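Local coordinates for EccE5 (Mycobacterium xenopi RIVM700367, PDB 7B9F), which is a component of the mycobacterial ESX-5 type VII secretion system, probably serving as part of its inner-membrane translocon complex, at residues G101-E109 / P243-D253; V146-L157 / A226-L234. All coordinates share one frame; numbering follows the deposited sequence.

Contact 1. Residues G101-E109 / P243-D253; sequences GHDVVGIRE and PLTSSEIDDMD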
loop_
_atom_site.group_PDB
_atom_site.type_symbol
_atom_site.label_atom_id
_atom_site.label_comp_id
_atom_site.label_asym_id
_atom_site.label_seq_id
_atom_site.Cartn_x
_atom_site.Cartn_y
_atom_site.Cartn_z
ATOM N N GLY A 101 -6.853 -34.339 12.593
ATOM C CA GLY A 101 -5.820 -35.341 12.503
ATOM C C GLY A 101 -6.256 -36.707 12.989
ATOM O O GLY A 101 -7.428 -36.988 13.239
ATOM N N HIS A 102 -5.258 -37.573 13.121
ATOM C CA HIS A 102 -5.442 -39.009 13.242
ATOM C C HIS A 102 -5.505 -39.443 14.705
ATOM O O HIS A 102 -6.388 -40.219 15.079
ATOM C CB HIS A 102 -4.295 -39.692 12.479
ATOM C CG HIS A 102 -4.204 -41.180 12.631
ATOM N ND1 HIS A 102 -3.112 -41.888 12.176
ATOM C CD2 HIS A 102 -5.093 -42.106 13.065
ATOM C CE1 HIS A 102 -3.301 -43.177 12.395
ATOM N NE2 HIS A 102 -4.495 -43.336 12.934
ATOM N N ASP A 103 -4.611 -38.933 15.550
ATOM C CA ASP A 103 -4.409 -39.478 16.884
ATOM C C ASP A 103 -4.453 -38.393 17.949
ATOM O O ASP A 103 -4.204 -37.217 17.679
ATOM C CB ASP A 103 -3.079 -40.224 16.972
ATOM C CG ASP A 103 -3.080 -41.497 16.163
ATOM O OD1 ASP A 103 -4.166 -42.092 16.006
ATOM O OD2 ASP A 103 -2.004 -41.905 15.680
ATOM N N VAL A 104 -4.785 -38.812 19.170
ATOM C CA VAL A 104 -4.808 -37.907 20.311
ATOM C C VAL A 104 -3.383 -37.626 20.770
ATOM O O VAL A 104 -2.519 -38.511 20.759
ATOM C CB VAL A 104 -5.683 -38.491 21.434
ATOM C CG1 VAL A 104 -5.140 -39.818 21.937
ATOM C CG2 VAL A 104 -5.827 -37.502 22.576
ATOM N N VAL A 105 -3.115 -36.372 21.120
ATOM C CA VAL A 105 -1.799 -35.928 21.562
ATOM C C VAL A 105 -1.915 -35.423 22.990
ATOM O O VAL A 105 -2.795 -34.613 23.297
ATOM C CB VAL A 105 -1.243 -34.829 20.644
ATOM C CG1 VAL A 105 0.168 -34.476 21.046
ATOM C CG2 VAL A 105 -1.286 -35.278 19.201
ATOM N N GLY A 106 -1.034 -35.905 23.862
ATOM C CA GLY A 106 -1.002 -35.418 25.229
ATOM C C GLY A 106 -0.156 -34.168 25.338
ATOM O O GLY A 106 0.946 -34.097 24.786
ATOM N N ILE A 107 -0.670 -33.175 26.052
ATOM C CA ILE A 107 0.017 -31.912 26.264
ATOM C C ILE A 107 0.170 -31.720 27.764
ATOM O O ILE A 107 -0.764 -31.992 28.524
ATOM C CB ILE A 107 -0.764 -30.723 25.672
ATOM C CG1 ILE A 107 -1.405 -31.073 24.329
ATOM C CG2 ILE A 107 0.147 -29.527 25.517
ATOM C CD1 ILE A 107 -0.458 -31.257 23.205
ATOM N N ARG A 108 1.338 -31.270 28.196
ATOM C CA ARG A 108 1.486 -30.749 29.545
ATOM C C ARG A 108 1.974 -29.316 29.462
ATOM O O ARG A 108 2.795 -28.974 28.609
ATOM C CB ARG A 108 2.441 -31.580 30.396
ATOM C CG ARG A 108 1.980 -33.001 30.613
ATOM C CD ARG A 108 2.681 -33.624 31.800
ATOM N NE ARG A 108 4.123 -33.451 31.730
ATOM C CZ ARG A 108 4.988 -34.139 32.463
ATOM N NH1 ARG A 108 6.290 -33.913 32.341
ATOM N NH2 ARG A 108 4.552 -35.057 33.311
ATOM N N GLU A 109 1.463 -28.478 30.352
ATOM C CA GLU A 109 1.716 -27.053 30.262
ATOM C C GLU A 109 2.161 -26.535 31.617
ATOM O O GLU A 109 1.519 -26.797 32.635
ATOM C CB GLU A 109 0.462 -26.312 29.785
ATOM C CG GLU A 109 0.663 -24.848 29.424
ATOM C CD GLU A 109 0.609 -23.918 30.616
ATOM O OE1 GLU A 109 -0.085 -24.255 31.597
ATOM O OE2 GLU A 109 1.249 -22.848 30.564
ATOM N N PRO A 243 2.252 -40.153 19.108
ATOM C CA PRO A 243 2.260 -39.200 20.216
ATOM C C PRO A 243 1.765 -39.826 21.508
ATOM O O PRO A 243 0.952 -40.752 21.511
ATOM C CB PRO A 243 1.320 -38.094 19.734
ATOM C CG PRO A 243 0.388 -38.784 18.838
ATOM C CD PRO A 243 1.185 -39.848 18.143
ATOM N N LEU A 244 2.277 -39.304 22.615
ATOM C CA LEU A 244 1.997 -39.872 23.926
ATOM C C LEU A 244 0.613 -39.461 24.412
ATOM O O LEU A 244 0.225 -38.296 24.318
ATOM C CB LEU A 244 3.054 -39.401 24.923
ATOM C CG LEU A 244 4.385 -40.114 25.209
ATOM C CD1 LEU A 244 4.261 -41.334 26.074
ATOM C CD2 LEU A 244 5.052 -40.514 23.943
ATOM N N THR A 245 -0.133 -40.432 24.927
ATOM C CA THR A 245 -1.328 -40.153 25.713
ATOM C C THR A 245 -0.918 -39.513 27.040
ATOM O O THR A 245 0.201 -39.707 27.517
ATOM C CB THR A 245 -2.096 -41.461 25.931
ATOM O OG1 THR A 245 -2.219 -42.145 24.678
ATOM C CG2 THR A 245 -3.481 -41.226 26.473
ATOM N N SER A 246 -1.818 -38.718 27.628
ATOM C CA SER A 246 -1.458 -37.923 28.803
ATOM C C SER A 246 -1.093 -38.781 30.011
ATOM O O SER A 246 -0.221 -38.396 30.798
ATOM C CB SER A 246 -2.598 -36.974 29.166
ATOM O OG SER A 246 -2.150 -35.961 30.051
ATOM N N SER A 247 -1.756 -39.922 30.197
ATOM C CA SER A 247 -1.391 -40.809 31.300
ATOM C C SER A 247 -0.014 -41.425 31.086
ATOM O O SER A 247 0.806 -41.498 32.013
ATOM C CB SER A 247 -2.441 -41.904 31.452
ATOM O OG SER A 247 -2.685 -42.550 30.216
ATOM N N GLU A 248 0.262 -41.870 29.869
ATOM C CA GLU A 248 1.559 -42.467 29.613
ATOM C C GLU A 248 2.675 -41.433 29.515
ATOM O O GLU A 248 3.843 -41.816 29.542
ATOM C CB GLU A 248 1.464 -43.373 28.386
ATOM C CG GLU A 248 1.159 -42.687 27.095
ATOM C CD GLU A 248 1.015 -43.657 25.939
ATOM O OE1 GLU A 248 1.133 -44.879 26.163
ATOM O OE2 GLU A 248 0.799 -43.194 24.801
ATOM N N ILE A 249 2.359 -40.134 29.475
ATOM C CA ILE A 249 3.389 -39.125 29.726
ATOM C C ILE A 249 3.923 -39.250 31.149
ATOM O O ILE A 249 5.138 -39.247 31.378
ATOM C CB ILE A 249 2.851 -37.709 29.461
ATOM C CG1 ILE A 249 2.489 -37.530 27.996
ATOM C CG2 ILE A 249 3.874 -36.668 29.857
ATOM C CD1 ILE A 249 1.927 -36.165 27.683
ATOM N N ASP A 250 3.026 -39.354 32.131
ATOM C CA ASP A 250 3.484 -39.531 33.505
ATOM C C ASP A 250 4.091 -40.910 33.717
ATOM O O ASP A 250 4.990 -41.066 34.550
ATOM C CB ASP A 250 2.340 -39.279 34.484
ATOM C CG ASP A 250 1.842 -37.853 34.430
ATOM O OD1 ASP A 250 2.512 -37.021 33.783
ATOM O OD2 ASP A 250 0.788 -37.563 35.031
ATOM N N ASP A 251 3.632 -41.911 32.963
ATOM C CA ASP A 251 4.325 -43.198 32.970
ATOM C C ASP A 251 5.759 -43.054 32.469
ATOM O O ASP A 251 6.686 -43.658 33.026
ATOM C CB ASP A 251 3.575 -44.219 32.118
ATOM C CG ASP A 251 2.133 -44.390 32.542
ATOM O OD1 ASP A 251 1.764 -43.877 33.618
ATOM O OD2 ASP A 251 1.368 -45.042 31.800
ATOM N N MET A 252 5.953 -42.266 31.409
ATOM C CA MET A 252 7.288 -41.985 30.894
ATOM C C MET A 252 8.133 -41.273 31.938
ATOM O O MET A 252 9.320 -41.568 32.096
ATOM C CB MET A 252 7.172 -41.161 29.601
ATOM C CG MET A 252 8.444 -40.491 29.031
ATOM S SD MET A 252 9.128 -39.002 29.806
ATOM C CE MET A 252 7.980 -37.745 29.258
ATOM N N ASP A 253 7.540 -40.305 32.637
ATOM C CA ASP A 253 8.258 -39.590 33.690
ATOM C C ASP A 253 8.701 -40.539 34.797
ATOM O O ASP A 253 9.838 -40.461 35.284
ATOM C CB ASP A 253 7.378 -38.480 34.258
ATOM C CG ASP A 253 8.184 -37.326 34.814
ATOM O OD1 ASP A 253 9.408 -37.487 35.000
ATOM O OD2 ASP A 253 7.591 -36.260 35.076
#
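Gly106 meets the turn before helix 246-257 through its backbone: its N donates to Leu244 O over 2.7 Å, with an N-H...O angle of 135°, and its CA lies 4.2 Å from Ser246 N. Beside this bond Pro243 packs its CG on Val104 O at 3.5 Å and its CB on Val105 CG2 at 3.9 Å. The proline and valine side chains stand nearly perpendicular. At the other end, Arg108 reaches along the first turns of the helix. Its chain bends at chi3 (-50°) and runs antiparallel alongside Ile249, which lays one face of the guanidinium over Ile249 CG2, 3.7 Å from NE. NH2 then bonds Asp250 OD1 at 2.9 Å in a salt bridge, the carboxylate plane turned 45° from the guanidinium. Asp253 OD2 joins from the guanidinium edge at 3.7 Å from NH2, a long ion pair that completes a three-residue network. Ile249 also sends CD1 against Gly106 O.

In the fold, strands 105-109 and 241-243 both pair antiparallel with strand 113-119, with backbone bonds between Arg108 and Leu114 and between Leu244 and Ala116. After the two-residue link Leu244-Thr245 the helix begins at Ser246, with Thr245 in the N-cap position. The Thr245 side chain makes no capping bond; instead Glu248 OE2 takes Thr245 N at 2.9 Å, and Arg242 pairs with the same carboxylate oxygen. Further out, Val105 and Pro243 both rest on Thr227 of helix 219-234, while His96 NE2 bonds Ser246 N.

Contact 2. Residues V146-L157 / A226-L234; sequences VAARLRQFDVRL and ATERLAHDL
Arg149 and Gln152 carry the loop side of this contact, and both reach helix 219-234. The closely packed part lies round Ala226 and Leu230. Leu230 CD1 sits 3.7 Å from Arg149 CB, the two chains running antiparallel past one another. Gln152, its chain straight past CG (chi2 -166°), lays its amide against Ala226: NE2 is 3.6 Å from Ala226 CB and gives a weak bond of 3.4 Å to Ala226 O. A second weak bond runs from NE2 back to Arg149 O, so one buried amide joins the loop to the helix. OE1 lies at the guanidinium edge of Arg229, 3.2 Å from its CD. Leu157 CD1 reaches Ala226 CB more distantly, at 4.4 Å, and Leu202 of strand 196-204 backs Leu157 and Leu230.

The partly exposed flank is looser. There Val146 CG1 touches Leu234 CD1 at 4.0 Å, and Arg149 folds at chi2 and chi3 to bring NH1 to Asp233 OD2, a salt bridge whose modelled length is too short to trust at this resolution. A further side is covered by other proteins' chains, which pack on both Phe153 and the buried Arg229. Phe153 turns its edge to Arg229 in a T-shaped arrangement, CE2 over the centre of the guanidinium face and 4.0 Å from CZ, the planes 90° apart. Arg229 NH2 pairs with an acidic side chain of another protein's chain. Arg149 NH2 and Arg229 NE are 5.0 Å apart, and the acid that each arginine bonds would be expected to offset their like charges, one within this chain and one across the subunit interface.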
loop_
_atom_site.group_PDB
_atom_site.type_symbol
_atom_site.label_atom_id
_atom_site.label_comp_id
_atom_site.label_asym_id
_atom_site.label_seq_id
_atom_site.Cartn_x
_atom_site.Cartn_y
_atom_site.Cartn_z
ATOM N N VAL A 146 16.395 -35.582 12.642
ATOM C CA VAL A 146 15.063 -35.137 13.038
ATOM C C VAL A 146 15.043 -33.649 13.347
ATOM O O VAL A 146 13.969 -33.070 13.513
ATOM C CB VAL A 146 14.548 -35.926 14.252
ATOM C CG1 VAL A 146 14.616 -37.412 13.978
ATOM C CG2 VAL A 146 15.338 -35.560 15.490
ATOM N N ALA A 147 16.211 -33.012 13.438
ATOM C CA ALA A 147 16.296 -31.574 13.638
ATOM C C ALA A 147 15.795 -30.780 12.443
ATOM O O ALA A 147 15.641 -29.561 12.556
ATOM C CB ALA A 147 17.735 -31.173 13.946
ATOM N N ALA A 148 15.572 -31.424 11.299
ATOM C CA ALA A 148 14.953 -30.728 10.179
ATOM C C ALA A 148 13.519 -30.338 10.492
ATOM O O ALA A 148 13.021 -29.337 9.968
ATOM C CB ALA A 148 15.004 -31.599 8.926
ATOM N N ARG A 149 12.845 -31.099 11.345
ATOM C CA ARG A 149 11.473 -30.798 11.717
ATOM C C ARG A 149 11.393 -29.889 12.929
ATOM O O ARG A 149 10.297 -29.655 13.442
ATOM C CB ARG A 149 10.691 -32.087 11.978
ATOM C CG ARG A 149 10.717 -33.093 10.834
ATOM C CD ARG A 149 10.547 -32.447 9.463
ATOM N NE ARG A 149 9.247 -31.812 9.288
ATOM C CZ ARG A 149 8.165 -32.447 8.859
ATOM N NH1 ARG A 149 8.226 -33.736 8.569
ATOM N NH2 ARG A 149 7.023 -31.792 8.723
ATOM N N LEU A 150 12.532 -29.394 13.408
ATOM C CA LEU A 150 12.517 -28.361 14.434
ATOM C C LEU A 150 11.917 -27.071 13.896
ATOM O O LEU A 150 11.111 -26.425 14.572
ATOM C CB LEU A 150 13.936 -28.120 14.937
ATOM C CG LEU A 150 14.172 -27.187 16.117
ATOM C CD1 LEU A 150 15.239 -27.761 17.012
ATOM C CD2 LEU A 150 14.604 -25.828 15.620
ATOM N N ARG A 151 12.301 -26.680 12.690
ATOM C CA ARG A 151 11.751 -25.504 12.026
ATOM C C ARG A 151 10.752 -25.986 10.989
ATOM O O ARG A 151 11.125 -26.316 9.861
ATOM C CB ARG A 151 12.846 -24.674 11.368
ATOM C CG ARG A 151 13.097 -23.337 12.019
ATOM C CD ARG A 151 14.239 -22.607 11.346
ATOM N NE ARG A 151 15.491 -23.346 11.439
ATOM C CZ ARG A 151 16.439 -23.086 12.330
ATOM N NH1 ARG A 151 16.273 -22.103 13.202
ATOM N NH2 ARG A 151 17.551 -23.806 12.349
ATOM N N GLN A 152 9.482 -26.027 11.363
ATOM C CA GLN A 152 8.433 -26.355 10.410
ATOM C C GLN A 152 8.054 -25.086 9.654
ATOM O O GLN A 152 8.795 -24.100 9.652
ATOM C CB GLN A 152 7.267 -27.015 11.124
ATOM C CG GLN A 152 7.721 -28.172 11.973
ATOM C CD GLN A 152 6.587 -29.048 12.415
ATOM O OE1 GLN A 152 5.448 -28.846 12.012
ATOM N NE2 GLN A 152 6.887 -30.032 13.247
ATOM N N PHE A 153 6.905 -25.111 8.973
ATOM C CA PHE A 153 6.584 -24.058 8.014
ATOM C C PHE A 153 6.443 -22.700 8.683
ATOM O O PHE A 153 6.952 -21.695 8.175
ATOM C CB PHE A 153 5.305 -24.414 7.272
ATOM C CG PHE A 153 5.355 -25.742 6.611
ATOM C CD1 PHE A 153 6.184 -25.958 5.530
ATOM C CD2 PHE A 153 4.589 -26.786 7.081
ATOM C CE1 PHE A 153 6.234 -27.186 4.924
ATOM C CE2 PHE A 153 4.635 -28.015 6.479
ATOM C CZ PHE A 153 5.461 -28.217 5.400
ATOM N N ASP A 154 5.767 -22.647 9.822
ATOM C CA ASP A 154 5.614 -21.374 10.510
ATOM C C ASP A 154 5.816 -21.477 12.017
ATOM O O ASP A 154 5.980 -20.457 12.692
ATOM C CB ASP A 154 4.251 -20.774 10.152
ATOM C CG ASP A 154 3.080 -21.639 10.597
ATOM O OD1 ASP A 154 3.291 -22.738 11.151
ATOM O OD2 ASP A 154 1.927 -21.221 10.368
ATOM N N VAL A 155 5.805 -22.687 12.557
ATOM C CA VAL A 155 6.034 -22.863 13.984
ATOM C C VAL A 155 7.524 -23.029 14.242
ATOM O O VAL A 155 8.276 -23.526 13.401
ATOM C CB VAL A 155 5.222 -24.051 14.530
ATOM C CG1 VAL A 155 3.757 -23.797 14.318
ATOM C CG2 VAL A 155 5.626 -25.323 13.861
ATOM N N ARG A 156 7.958 -22.589 15.418
ATOM C CA ARG A 156 9.371 -22.554 15.786
ATOM C C ARG A 156 9.503 -23.234 17.143
ATOM O O ARG A 156 9.253 -22.613 18.178
ATOM C CB ARG A 156 9.890 -21.123 15.843
ATOM C CG ARG A 156 9.852 -20.377 14.529
ATOM C CD ARG A 156 10.894 -20.893 13.567
ATOM N NE ARG A 156 10.773 -20.277 12.249
ATOM C CZ ARG A 156 10.407 -20.924 11.148
ATOM N NH1 ARG A 156 10.120 -22.216 11.195
ATOM N NH2 ARG A 156 10.327 -20.278 9.993
ATOM N N LEU A 157 9.889 -24.501 17.142
ATOM C CA LEU A 157 10.039 -25.231 18.392
ATOM C C LEU A 157 11.306 -24.791 19.110
ATOM O O LEU A 157 12.328 -24.511 18.481
ATOM C CB LEU A 157 10.063 -26.731 18.123
ATOM C CG LEU A 157 8.716 -27.454 18.141
ATOM C CD1 LEU A 157 7.732 -26.909 17.130
ATOM C CD2 LEU A 157 8.938 -28.912 17.871
ATOM N N ALA A 226 2.119 -30.092 15.072
ATOM C CA ALA A 226 3.558 -30.301 14.911
ATOM C C ALA A 226 3.978 -31.690 15.383
ATOM O O ALA A 226 4.824 -32.346 14.754
ATOM C CB ALA A 226 4.331 -29.226 15.666
ATOM N N THR A 227 3.377 -32.163 16.474
ATOM C CA THR A 227 3.665 -33.494 16.986
ATOM C C THR A 227 3.248 -34.558 15.990
ATOM O O THR A 227 3.983 -35.520 15.752
ATOM C CB THR A 227 2.931 -33.703 18.305
ATOM O OG1 THR A 227 3.340 -32.709 19.247
ATOM C CG2 THR A 227 3.232 -35.061 18.868
ATOM N N GLU A 228 2.064 -34.404 15.399
ATOM C CA GLU A 228 1.612 -35.380 14.416
ATOM C C GLU A 228 2.482 -35.351 13.168
ATOM O O GLU A 228 2.725 -36.399 12.561
ATOM C CB GLU A 228 0.148 -35.143 14.061
ATOM C CG GLU A 228 -0.805 -35.418 15.205
ATOM C CD GLU A 228 -2.247 -35.159 14.832
ATOM O OE1 GLU A 228 -2.492 -34.647 13.722
ATOM O OE2 GLU A 228 -3.139 -35.452 15.653
ATOM N N ARG A 229 2.951 -34.167 12.764
ATOM C CA ARG A 229 3.876 -34.091 11.635
ATOM C C ARG A 229 5.149 -34.869 11.909
ATOM O O ARG A 229 5.590 -35.663 11.074
ATOM C CB ARG A 229 4.221 -32.644 11.297
ATOM C CG ARG A 229 3.156 -31.941 10.515
ATOM C CD ARG A 229 3.609 -30.572 10.050
ATOM N NE ARG A 229 2.548 -29.740 9.482
ATOM C CZ ARG A 229 1.797 -30.030 8.419
ATOM N NH1 ARG A 229 1.983 -31.131 7.702
ATOM N NH2 ARG A 229 0.867 -29.169 8.037
ATOM N N LEU A 230 5.748 -34.664 13.082
ATOM C CA LEU A 230 6.992 -35.366 13.387
ATOM C C LEU A 230 6.761 -36.867 13.530
ATOM O O LEU A 230 7.578 -37.678 13.071
ATOM C CB LEU A 230 7.623 -34.784 14.646
ATOM C CG LEU A 230 8.937 -35.419 15.081
ATOM C CD1 LEU A 230 9.998 -35.113 14.058
ATOM C CD2 LEU A 230 9.355 -34.883 16.426
ATOM N N ALA A 231 5.642 -37.250 14.146
ATOM C CA ALA A 231 5.317 -38.660 14.314
ATOM C C ALA A 231 5.101 -39.348 12.974
ATOM O O ALA A 231 5.606 -40.450 12.745
ATOM C CB ALA A 231 4.079 -38.804 15.193
ATOM N N HIS A 232 4.354 -38.713 12.069
ATOM C CA HIS A 232 4.129 -39.308 10.761
ATOM C C HIS A 232 5.374 -39.259 9.895
ATOM O O HIS A 232 5.513 -40.082 8.987
ATOM C CB HIS A 232 2.972 -38.611 10.055
ATOM C CG HIS A 232 1.626 -39.088 10.496
ATOM N ND1 HIS A 232 0.843 -39.923 9.730
ATOM C CD2 HIS A 232 0.921 -38.844 11.625
ATOM C CE1 HIS A 232 -0.284 -40.177 10.370
ATOM N NE2 HIS A 232 -0.262 -39.533 11.522
ATOM N N ASP A 233 6.276 -38.314 10.154
ATOM C CA ASP A 233 7.560 -38.300 9.466
ATOM C C ASP A 233 8.387 -39.517 9.852
ATOM O O ASP A 233 8.904 -40.227 8.984
ATOM C CB ASP A 233 8.301 -37.008 9.806
ATOM C CG ASP A 233 9.463 -36.717 8.873
ATOM O OD1 ASP A 233 10.093 -37.651 8.340
ATOM O OD2 ASP A 233 9.756 -35.521 8.680
ATOM N N LEU A 234 8.532 -39.765 11.154
ATOM C CA LEU A 234 9.352 -40.890 11.591
ATOM C C LEU A 234 8.710 -42.226 11.242
ATOM O O LEU A 234 9.413 -43.170 10.870
ATOM C CB LEU A 234 9.630 -40.807 13.089
ATOM C CG LEU A 234 10.895 -40.070 13.540
ATOM C CD1 LEU A 234 10.990 -38.652 13.010
ATOM C CD2 LEU A 234 10.965 -40.074 15.053
#

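Overall arrangement
Contacts 1 and 2 have their centres about 17 Å apart, and contact 2 is nested along the chain inside the loop that contact 1 closes. Helix 219-234 lies between them. Its residues 226-234 meet the loop 146-157 through Ala226, Arg229, Leu230 and Asp233, whereas Thr227 and Glu228 look to contact 1: Thr227 CG2 packs 3.7 Å from Pro243 CB, and Glu228 OE1 lies 3.6 Å from Gly101 CA. Strand 113-119 touches both, its Val115 meeting Val105 of contact 1 and Thr227 of the helix. Partner proteins approach at Glu109, at the end of segment 101-109, and at Phe153 and Arg229 in contact 2.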